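Local coordinates for putative NADPH:quinone oxidoreductase (Ralstonia eutropha, PDB 3IUP), which probably reduces quinones with NADPH, which it binds, as a member of the medium-chain dehydrogenase/reductase superfamily, at residues 10-20 with 51-59; 187-195 with 329-340. All coordinates share one frame; numbering follows the deposited sequence. Where two conformers were deposited one is given.

Contact 1 of 2, residues 10-20 with 51-59; sequences SRIKSSGELEL and LLFGAADMS
Leu-20 and Leu-18, neighbours on the same face of strand 17-26, press down on the C-terminal turn of helix 46-53, and Ser-10 and Ile-12 of the adjoining antiparallel strand extend that face. The closest apolar packing lies round Phe-53. Methyl CD1 of Leu-20 meets the ring at its edge, 3.6 Å from CE1, and CD2 of Leu-18 also comes near the ring plane. Leu-20 CD2 turns to Leu-52 and lies 3.8 Å from its CD1, the two leucines crossing at about a right angle. Leucine's branching lets one residue fill against two neighbours.

Ser-10 donates to Leu-52 O at the helix end; the serine hydroxyl, anti to the backbone N (chi1 176°), makes a 2.7 Å hydrogen bond from OG to Leu-52 O, approaching 44° above the carbonyl plane. Serine is small enough to sit here; Arg-87 donates to its OG through NH2 and to Leu-51 O through NH1, so it links strand and helix end.

Beyond the helix the fit relaxes. Gly-54 takes the second position of the type II' turn from Phe-53 to Ala-56, where positive phi favours glycine and the absence of a side chain lets CD1 of Ile-12 approach its CA to 4.0 Å. Ala-56 CB and the selenium of Met-58 each touch Leu-18 CD2, the latter at 4.0 Å. On the opposite face of the hairpin, turned from the helix, Lys-13 NZ bridges Glu-17 and Glu-19 at the partly exposed surface. Alternate residues thus divide between core and solvent, as in an amphipathic beta hairpin, here one of the five-stranded antiparallel sheet seated on the end of helix 46-53, within the catalytic domain of the medium-chain dehydrogenase fold.

Contact 2 of 2, residues 187-195 with 329-340; sequences MLNQICLKD and RVVAELKTTFAS
Arg-329 reaches Asp-195 because its side chain is extended from CG to NE, with CG anti to the backbone N (chi1 174°), while Asp-195 turns its CG beside its own backbone N (chi1 -60°) at the end of helix 183-195. The guanidinium meets the carboxylate end-on, one nitrogen to each oxygen. NH1 to OD2 is the straighter bond, 2.7 Å with an N-H...O angle of 164°, and uses the syn lone pair; NH2 to OD1 is 2.9 Å and more bent, with OD1 tilted out of the guanidinium plane.

The same guanidinium is held from its NE side by Glu-333, whose OE1 lies in the guanidinium plane and accepts from both NE and NH2. Thr-337 OG1 gives Glu-333 OE1 a third bond, 2.7 Å long. Arginine suits this position because its flat head can serve two carboxylates at different edges, which balance its charge. Lys-194 slides past Arg-329 in the opposite direction and brings CE 3.4 Å from Glu-333 OE2, its NZ remaining beyond salt-bridge range.

Next to the charged groups the contact becomes apolar. Ile-191 sets CG1 3.6 Å from Thr-337 CG2 and CD1 3.7 Å from Phe-338 CE1; the threonine's methyl also covers the centre of one ring face, and Val-330 the other. One turn back, Met-187, a selenomethionine, points its SE to the ring edge, 5.4 Å from the centroid, in a Met-aromatic contact. Its long chain continues toward the backbone of Phe-338.

Pro-157 of helix 155-169 also touches Phe-338. A helix of the parallel, Rossmann-type nucleotide-binding domain is thereby joined to the turns that follow helix 320-332, by a salt-bridge network beside an apolar patch with a Met-aromatic contact at the edge of Phe-338.

Contact 1 comes first along the chain and closes before contact 2 opens. Their centres lie 36 Å apart, on opposite sides of the chain's centre, their nearest atoms are about 18 Å apart, and they share no strand or helix. Contact 1 joins the antiparallel sheet holding strands 4-12 and 17-26 to helix 46-53, in the N-terminal part of the protein. Contact 2 belongs to the six-stranded parallel sheet region, where helix 183-195 follows strand 175-177. In terms of the catalytic and nucleotide-binding domains of medium-chain dehydrogenases, contact 1 lies within the catalytic domain, and contact 2 packs a helix of the nucleotide-binding domain against the chain that leads back to the catalytic domain.

Contact 1 of 2, residues 10-20 with 51-59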
loop_
_atom_site.group_PDB
_atom_site.type_symbol
_atom_site.label_atom_id
_atom_site.label_comp_id
_atom_site.label_asym_id
_atom_site.label_seq_id
_atom_site.Cartn_x
_atom_site.Cartn_y
_atom_site.Cartn_z
ATOM N N SER A 10 10.326 -15.841 -27.644
ATOM C CA SER A 10 11.125 -14.756 -27.082
ATOM C C SER A 10 12.203 -15.366 -26.172
ATOM O O SER A 10 11.904 -15.963 -25.163
ATOM C CB SER A 10 10.251 -13.818 -26.271
ATOM O OG SER A 10 11.039 -12.804 -25.647
ATOM N N ARG A 11 13.464 -15.166 -26.518
ATOM C CA ARG A 11 14.557 -15.758 -25.756
ATOM C C ARG A 11 15.505 -14.684 -25.234
ATOM O O ARG A 11 16.145 -13.973 -26.007
ATOM C CB ARG A 11 15.304 -16.750 -26.644
ATOM C CG ARG A 11 16.121 -17.732 -25.869
ATOM C CD ARG A 11 16.491 -18.986 -26.646
ATOM N NE ARG A 11 17.479 -19.641 -25.828
ATOM C CZ ARG A 11 18.781 -19.645 -26.091
ATOM N NH1 ARG A 11 19.251 -19.145 -27.242
ATOM N NH2 ARG A 11 19.595 -20.205 -25.228
ATOM N N ILE A 12 15.586 -14.557 -23.913
ATOM C CA ILE A 12 16.648 -13.697 -23.321
ATOM C C ILE A 12 17.760 -14.613 -22.850
ATOM O O ILE A 12 17.559 -15.485 -21.990
ATOM C CB ILE A 12 16.151 -12.781 -22.196
ATOM C CG1 ILE A 12 15.127 -11.814 -22.776
ATOM C CG2 ILE A 12 17.391 -12.031 -21.540
ATOM C CD1 ILE A 12 14.509 -10.972 -21.807
ATOM N N LYS A 13 18.937 -14.387 -23.402
ATOM C CA LYS A 13 20.080 -15.246 -23.190
ATOM C C LYS A 13 20.985 -14.682 -22.101
ATOM O O LYS A 13 20.965 -13.478 -21.782
ATOM C CB LYS A 13 20.836 -15.398 -24.489
ATOM C CG LYS A 13 19.953 -15.773 -25.622
ATOM C CD LYS A 13 20.639 -15.779 -26.932
ATOM C CE LYS A 13 19.623 -15.922 -28.048
ATOM N NZ LYS A 13 20.303 -16.054 -29.349
ATOM N N SER A 14 21.787 -15.567 -21.526
ATOM C CA SER A 14 22.695 -15.183 -20.476
ATOM C C SER A 14 23.713 -14.189 -21.019
ATOM O O SER A 14 24.261 -13.419 -20.251
ATOM C CB SER A 14 23.367 -16.432 -19.883
ATOM O OG SER A 14 22.425 -17.025 -18.998
ATOM N N SER A 15 23.948 -14.220 -22.328
ATOM C CA SER A 15 24.791 -13.234 -23.021
ATOM C C SER A 15 24.281 -11.774 -22.982
ATOM O O SER A 15 25.031 -10.866 -23.376
ATOM C CB SER A 15 24.942 -13.650 -24.475
ATOM O OG SER A 15 23.738 -13.492 -25.205
ATOM N N GLY A 16 23.049 -11.533 -22.519
ATOM C CA GLY A 16 22.481 -10.177 -22.471
ATOM C C GLY A 16 21.678 -9.846 -23.720
ATOM O O GLY A 16 21.231 -8.713 -23.888
ATOM N N GLU A 17 21.485 -10.826 -24.597
ATOM C CA GLU A 17 20.787 -10.620 -25.850
ATOM C C GLU A 17 19.358 -11.167 -25.774
ATOM O O GLU A 17 19.150 -12.264 -25.344
ATOM C CB GLU A 17 21.523 -11.307 -26.977
ATOM C CG GLU A 17 20.783 -11.333 -28.323
ATOM C CD GLU A 17 21.527 -12.083 -29.437
ATOM O OE1 GLU A 17 22.489 -11.500 -29.976
ATOM O OE2 GLU A 17 21.138 -13.231 -29.821
ATOM N N LEU A 18 18.405 -10.367 -26.232
ATOM C CA LEU A 18 17.054 -10.806 -26.574
ATOM C C LEU A 18 17.052 -11.239 -28.035
ATOM O O LEU A 18 17.528 -10.520 -28.870
ATOM C CB LEU A 18 16.052 -9.656 -26.375
ATOM C CG LEU A 18 14.646 -9.911 -26.937
ATOM C CD1 LEU A 18 13.921 -11.001 -26.155
ATOM C CD2 LEU A 18 13.774 -8.658 -27.007
ATOM N N GLU A 19 16.580 -12.452 -28.325
ATOM C CA GLU A 19 16.248 -12.907 -29.671
ATOM C C GLU A 19 14.751 -13.272 -29.780
ATOM O O GLU A 19 14.226 -14.114 -29.018
ATOM C CB GLU A 19 17.108 -14.105 -30.104
ATOM C CG GLU A 19 16.783 -14.593 -31.522
ATOM C CD GLU A 19 17.544 -15.844 -31.983
ATOM O OE1 GLU A 19 18.439 -16.333 -31.264
ATOM O OE2 GLU A 19 17.260 -16.357 -33.078
ATOM N N LEU A 20 14.092 -12.659 -30.759
ATOM C CA LEU A 20 12.715 -12.909 -31.112
ATOM C C LEU A 20 12.710 -13.612 -32.422
ATOM O O LEU A 20 13.395 -13.192 -33.365
ATOM C CB LEU A 20 11.915 -11.591 -31.277
ATOM C CG LEU A 20 11.817 -10.757 -30.028
ATOM C CD1 LEU A 20 11.083 -9.423 -30.285
ATOM C CD2 LEU A 20 11.083 -11.529 -28.955
ATOM N N LEU A 51 6.450 -9.597 -21.722
ATOM C CA LEU A 51 7.102 -10.901 -21.946
ATOM C C LEU A 51 7.840 -10.933 -23.267
ATOM O O LEU A 51 8.970 -11.433 -23.372
ATOM C CB LEU A 51 6.054 -12.009 -21.867
ATOM C CG LEU A 51 6.611 -13.416 -21.995
ATOM C CD1 LEU A 51 7.634 -13.722 -20.858
ATOM C CD2 LEU A 51 5.421 -14.410 -22.015
ATOM N N LEU A 52 7.233 -10.353 -24.282
ATOM C CA LEU A 52 7.797 -10.354 -25.609
ATOM C C LEU A 52 9.209 -9.727 -25.656
ATOM O O LEU A 52 10.147 -10.292 -26.226
ATOM C CB LEU A 52 6.832 -9.637 -26.546
ATOM C CG LEU A 52 7.160 -9.547 -28.024
ATOM C CD1 LEU A 52 7.302 -10.981 -28.666
ATOM C CD2 LEU A 52 6.031 -8.687 -28.708
ATOM N N PHE A 53 9.349 -8.565 -25.037
ATOM C CA PHE A 53 10.593 -7.804 -25.118
ATOM C C PHE A 53 11.408 -7.885 -23.852
ATOM O O PHE A 53 12.555 -7.468 -23.836
ATOM C CB PHE A 53 10.286 -6.329 -25.432
ATOM C CG PHE A 53 9.508 -6.143 -26.692
ATOM C CD1 PHE A 53 9.951 -6.689 -27.865
ATOM C CD2 PHE A 53 8.336 -5.356 -26.708
ATOM C CE1 PHE A 53 9.242 -6.529 -29.041
ATOM C CE2 PHE A 53 7.625 -5.185 -27.890
ATOM C CZ PHE A 53 8.081 -5.759 -29.042
ATOM N N GLY A 54 10.805 -8.354 -22.779
ATOM C CA GLY A 54 11.494 -8.402 -21.494
ATOM C C GLY A 54 12.004 -7.021 -21.093
ATOM O O GLY A 54 11.397 -5.992 -21.414
ATOM N N ALA A 55 13.146 -7.005 -20.416
ATOM C CA ALA A 55 13.820 -5.752 -20.045
ATOM C C ALA A 55 14.732 -5.272 -21.146
ATOM O O ALA A 55 15.627 -4.461 -20.877
ATOM C CB ALA A 55 14.616 -5.960 -18.734
ATOM N N ALA A 56 14.553 -5.727 -22.392
ATOM C CA ALA A 56 15.419 -5.285 -23.468
ATOM C C ALA A 56 15.228 -3.783 -23.691
ATOM O O ALA A 56 14.129 -3.234 -23.515
ATOM C CB ALA A 56 15.174 -5.997 -24.749
ATOM N N ASP A 57 16.324 -3.136 -24.059
ATOM C CA ASP A 57 16.299 -1.728 -24.425
ATOM C C ASP A 57 16.006 -1.774 -25.937
ATOM O O ASP A 57 16.865 -2.065 -26.708
ATOM C CB ASP A 57 17.681 -1.134 -24.099
ATOM C CG ASP A 57 17.803 0.311 -24.494
ATOM O OD1 ASP A 57 16.819 0.807 -25.119
ATOM O OD2 ASP A 57 18.883 0.906 -24.169
HETATM N N MSE A 58 14.765 -1.520 -26.336
HETATM C CA MSE A 58 14.348 -1.790 -27.739
HETATM C C MSE A 58 14.899 -0.731 -28.688
HETATM O O MSE A 58 14.945 -0.923 -29.936
HETATM C CB MSE A 58 12.801 -1.898 -27.858
HETATM C CG MSE A 58 12.173 -3.265 -27.422
HETATM SE SE MSE A 58 13.129 -4.847 -27.993
HETATM C CE MSE A 58 12.894 -5.199 -29.806
ATOM N N SER A 59 15.412 0.359 -28.088
ATOM C CA SER A 59 16.110 1.372 -28.848
ATOM C C SER A 59 17.385 0.785 -29.428
ATOM O O SER A 59 17.969 1.392 -30.291
ATOM C CB SER A 59 16.400 2.614 -27.980
ATOM O OG SER A 59 17.608 2.493 -27.228
#

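Contact 2 of 2, residues 187-195 with 329-340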
loop_
_atom_site.group_PDB
_atom_site.type_symbol
_atom_site.label_atom_id
_atom_site.label_comp_id
_atom_site.label_asym_id
_atom_site.label_seq_id
_atom_site.Cartn_x
_atom_site.Cartn_y
_atom_site.Cartn_z
HETATM N N MSE A 187 -14.153 -0.000 -21.490
HETATM C CA MSE A 187 -15.056 -1.041 -21.041
HETATM C C MSE A 187 -15.555 -0.735 -19.675
HETATM O O MSE A 187 -16.726 -0.901 -19.418
HETATM C CB MSE A 187 -14.392 -2.445 -21.028
HETATM C CG MSE A 187 -13.895 -2.867 -22.294
HETATM SE SE MSE A 187 -13.015 -4.587 -21.975
HETATM C CE MSE A 187 -12.458 -4.824 -23.829
ATOM N N LEU A 188 -14.660 -0.322 -18.774
ATOM C CA LEU A 188 -15.068 -0.049 -17.406
ATOM C C LEU A 188 -16.120 1.047 -17.349
ATOM O O LEU A 188 -17.124 0.957 -16.645
ATOM C CB LEU A 188 -13.851 0.291 -16.549
ATOM C CG LEU A 188 -14.250 0.691 -15.123
ATOM C CD1 LEU A 188 -14.856 -0.540 -14.353
ATOM C CD2 LEU A 188 -12.983 1.277 -14.426
ATOM N N ASN A 189 -15.921 2.082 -18.152
ATOM C CA ASN A 189 -16.901 3.153 -18.202
ATOM C C ASN A 189 -18.263 2.626 -18.686
ATOM O O ASN A 189 -19.281 2.975 -18.133
ATOM C CB ASN A 189 -16.414 4.271 -19.097
ATOM C CG ASN A 189 -17.407 5.400 -19.177
ATOM O OD1 ASN A 189 -17.714 6.028 -18.166
ATOM N ND2 ASN A 189 -17.893 5.674 -20.383
ATOM N N GLN A 190 -18.289 1.746 -19.687
ATOM C CA GLN A 190 -19.568 1.161 -20.120
ATOM C C GLN A 190 -20.255 0.291 -19.035
ATOM O O GLN A 190 -21.476 0.299 -18.894
ATOM C CB GLN A 190 -19.418 0.379 -21.429
ATOM C CG GLN A 190 -19.052 1.248 -22.685
ATOM C CD GLN A 190 -19.989 2.443 -22.836
ATOM O OE1 GLN A 190 -21.198 2.272 -22.772
ATOM N NE2 GLN A 190 -19.444 3.644 -22.956
ATOM N N ILE A 191 -19.455 -0.482 -18.311
ATOM C CA ILE A 191 -19.977 -1.286 -17.196
ATOM C C ILE A 191 -20.642 -0.376 -16.182
ATOM O O ILE A 191 -21.756 -0.606 -15.739
ATOM C CB ILE A 191 -18.836 -2.098 -16.501
ATOM C CG1 ILE A 191 -18.329 -3.210 -17.382
ATOM C CG2 ILE A 191 -19.295 -2.667 -15.160
ATOM C CD1 ILE A 191 -16.961 -3.733 -16.905
ATOM N N CYS A 192 -19.932 0.670 -15.776
ATOM C CA CYS A 192 -20.444 1.543 -14.759
ATOM C C CYS A 192 -21.690 2.320 -15.205
ATOM O O CYS A 192 -22.606 2.536 -14.408
ATOM C CB CYS A 192 -19.344 2.483 -14.291
ATOM S SG CYS A 192 -17.992 1.651 -13.393
ATOM N N LEU A 193 -21.735 2.712 -16.482
ATOM C CA LEU A 193 -22.921 3.355 -17.048
ATOM C C LEU A 193 -24.102 2.386 -17.021
ATOM O O LEU A 193 -25.175 2.741 -16.576
ATOM C CB LEU A 193 -22.668 3.894 -18.459
ATOM C CG LEU A 193 -21.833 5.181 -18.494
ATOM C CD1 LEU A 193 -21.333 5.466 -19.939
ATOM C CD2 LEU A 193 -22.584 6.369 -17.918
ATOM N N LYS A 194 -23.882 1.159 -17.443
ATOM C CA LYS A 194 -24.987 0.206 -17.513
ATOM C C LYS A 194 -25.442 -0.212 -16.125
ATOM O O LYS A 194 -26.660 -0.384 -15.892
ATOM C CB LYS A 194 -24.572 -1.015 -18.300
ATOM C CG LYS A 194 -25.622 -2.130 -18.394
ATOM C CD LYS A 194 -25.151 -3.158 -19.443
ATOM C CE LYS A 194 -26.142 -4.305 -19.615
ATOM N NZ LYS A 194 -27.314 -3.878 -20.432
ATOM N N ASP A 195 -24.485 -0.388 -15.215
ATOM C CA ASP A 195 -24.801 -0.861 -13.876
ATOM C C ASP A 195 -25.102 0.250 -12.872
ATOM O O ASP A 195 -25.470 -0.037 -11.741
ATOM C CB ASP A 195 -23.674 -1.748 -13.353
ATOM C CG ASP A 195 -23.425 -2.981 -14.216
ATOM O OD1 ASP A 195 -24.044 -3.130 -15.306
ATOM O OD2 ASP A 195 -22.569 -3.814 -13.834
ATOM N N ARG A 329 -21.278 -12.973 -18.310
ATOM C CA ARG A 329 -21.625 -11.603 -18.652
ATOM C C ARG A 329 -20.777 -11.062 -19.813
ATOM O O ARG A 329 -21.274 -10.338 -20.687
ATOM C CB ARG A 329 -21.513 -10.669 -17.448
ATOM C CG ARG A 329 -21.736 -9.232 -17.904
ATOM C CD ARG A 329 -21.915 -8.294 -16.802
ATOM N NE ARG A 329 -22.161 -6.973 -17.348
ATOM C CZ ARG A 329 -22.220 -5.891 -16.603
ATOM N NH1 ARG A 329 -21.995 -5.982 -15.291
ATOM N NH2 ARG A 329 -22.469 -4.722 -17.178
ATOM N N VAL A 330 -19.490 -11.406 -19.833
ATOM C CA VAL A 330 -18.633 -10.978 -20.939
ATOM C C VAL A 330 -19.210 -11.523 -22.282
ATOM O O VAL A 330 -19.346 -10.781 -23.256
ATOM C CB VAL A 330 -17.143 -11.397 -20.739
ATOM C CG1 VAL A 330 -16.336 -11.071 -21.969
ATOM C CG2 VAL A 330 -16.516 -10.699 -19.487
ATOM N N VAL A 331 -19.568 -12.796 -22.308
ATOM C CA VAL A 331 -20.138 -13.396 -23.526
ATOM C C VAL A 331 -21.427 -12.676 -23.933
ATOM O O VAL A 331 -21.608 -12.338 -25.100
ATOM C CB VAL A 331 -20.323 -14.926 -23.389
ATOM C CG1 VAL A 331 -21.290 -15.486 -24.519
ATOM C CG2 VAL A 331 -18.932 -15.601 -23.397
ATOM N N ALA A 332 -22.272 -12.364 -22.948
ATOM C CA ALA A 332 -23.553 -11.735 -23.195
ATOM C C ALA A 332 -23.421 -10.323 -23.771
ATOM O O ALA A 332 -24.301 -9.879 -24.479
ATOM C CB ALA A 332 -24.379 -11.702 -21.887
ATOM N N GLU A 333 -22.329 -9.625 -23.467
ATOM C CA GLU A 333 -22.169 -8.215 -23.841
ATOM C C GLU A 333 -20.882 -8.052 -24.608
ATOM O O GLU A 333 -20.231 -6.983 -24.580
ATOM C CB GLU A 333 -22.192 -7.345 -22.585
ATOM C CG GLU A 333 -23.549 -7.389 -21.864
ATOM C CD GLU A 333 -23.544 -6.766 -20.483
ATOM O OE1 GLU A 333 -22.714 -5.866 -20.182
ATOM O OE2 GLU A 333 -24.409 -7.176 -19.671
ATOM N N LEU A 334 -20.538 -9.106 -25.345
ATOM C CA LEU A 334 -19.241 -9.196 -25.985
ATOM C C LEU A 334 -19.015 -8.073 -26.965
ATOM O O LEU A 334 -17.922 -7.529 -27.031
ATOM C CB LEU A 334 -19.056 -10.551 -26.677
ATOM C CG LEU A 334 -17.669 -10.804 -27.265
ATOM C CD1 LEU A 334 -16.602 -10.786 -26.204
ATOM C CD2 LEU A 334 -17.660 -12.164 -27.998
ATOM N N LYS A 335 -20.050 -7.721 -27.723
ATOM C CA LYS A 335 -19.911 -6.715 -28.775
ATOM C C LYS A 335 -20.421 -5.336 -28.349
ATOM O O LYS A 335 -20.347 -4.369 -29.122
ATOM C CB LYS A 335 -20.631 -7.191 -30.045
ATOM C CG LYS A 335 -19.944 -8.313 -30.817
ATOM C CD LYS A 335 -20.724 -8.613 -32.065
ATOM C CE LYS A 335 -20.073 -9.659 -32.902
ATOM N NZ LYS A 335 -20.953 -10.142 -33.998
ATOM N N THR A 336 -20.911 -5.222 -27.118
ATOM C CA THR A 336 -21.393 -3.953 -26.620
ATOM C C THR A 336 -20.478 -3.490 -25.500
ATOM O O THR A 336 -19.463 -2.874 -25.769
ATOM C CB THR A 336 -22.856 -4.063 -26.220
ATOM O OG1 THR A 336 -23.006 -5.084 -25.239
ATOM C CG2 THR A 336 -23.708 -4.399 -27.459
ATOM N N THR A 337 -20.794 -3.831 -24.260
ATOM C CA THR A 337 -19.980 -3.390 -23.116
ATOM C C THR A 337 -18.489 -3.748 -23.263
ATOM O O THR A 337 -17.620 -2.952 -22.936
ATOM C CB THR A 337 -20.493 -4.041 -21.859
ATOM O OG1 THR A 337 -21.906 -3.878 -21.801
ATOM C CG2 THR A 337 -19.808 -3.458 -20.618
ATOM N N PHE A 338 -18.216 -4.929 -23.799
ATOM C CA PHE A 338 -16.856 -5.447 -23.816
ATOM C C PHE A 338 -16.206 -5.371 -25.184
ATOM O O PHE A 338 -15.191 -6.024 -25.426
ATOM C CB PHE A 338 -16.866 -6.846 -23.218
ATOM C CG PHE A 338 -17.292 -6.853 -21.796
ATOM C CD1 PHE A 338 -16.446 -6.366 -20.803
ATOM C CD2 PHE A 338 -18.553 -7.267 -21.434
ATOM C CE1 PHE A 338 -16.858 -6.337 -19.483
ATOM C CE2 PHE A 338 -18.957 -7.235 -20.112
ATOM C CZ PHE A 338 -18.106 -6.763 -19.140
ATOM N N ALA A 339 -16.736 -4.530 -26.069
ATOM C CA ALA A 339 -16.112 -4.328 -27.381
ATOM C C ALA A 339 -14.664 -3.807 -27.227
ATOM O O ALA A 339 -14.366 -3.013 -26.305
ATOM C CB ALA A 339 -16.949 -3.354 -28.242
ATOM N N SER A 340 -13.766 -4.305 -28.084
ATOM C CA SER A 340 -12.378 -3.819 -28.192
ATOM C C SER A 340 -12.066 -3.287 -29.583
ATOM O O SER A 340 -12.333 -3.964 -30.572
ATOM C CB SER A 340 -11.384 -4.948 -27.955
ATOM O OG SER A 340 -11.427 -5.420 -26.644
#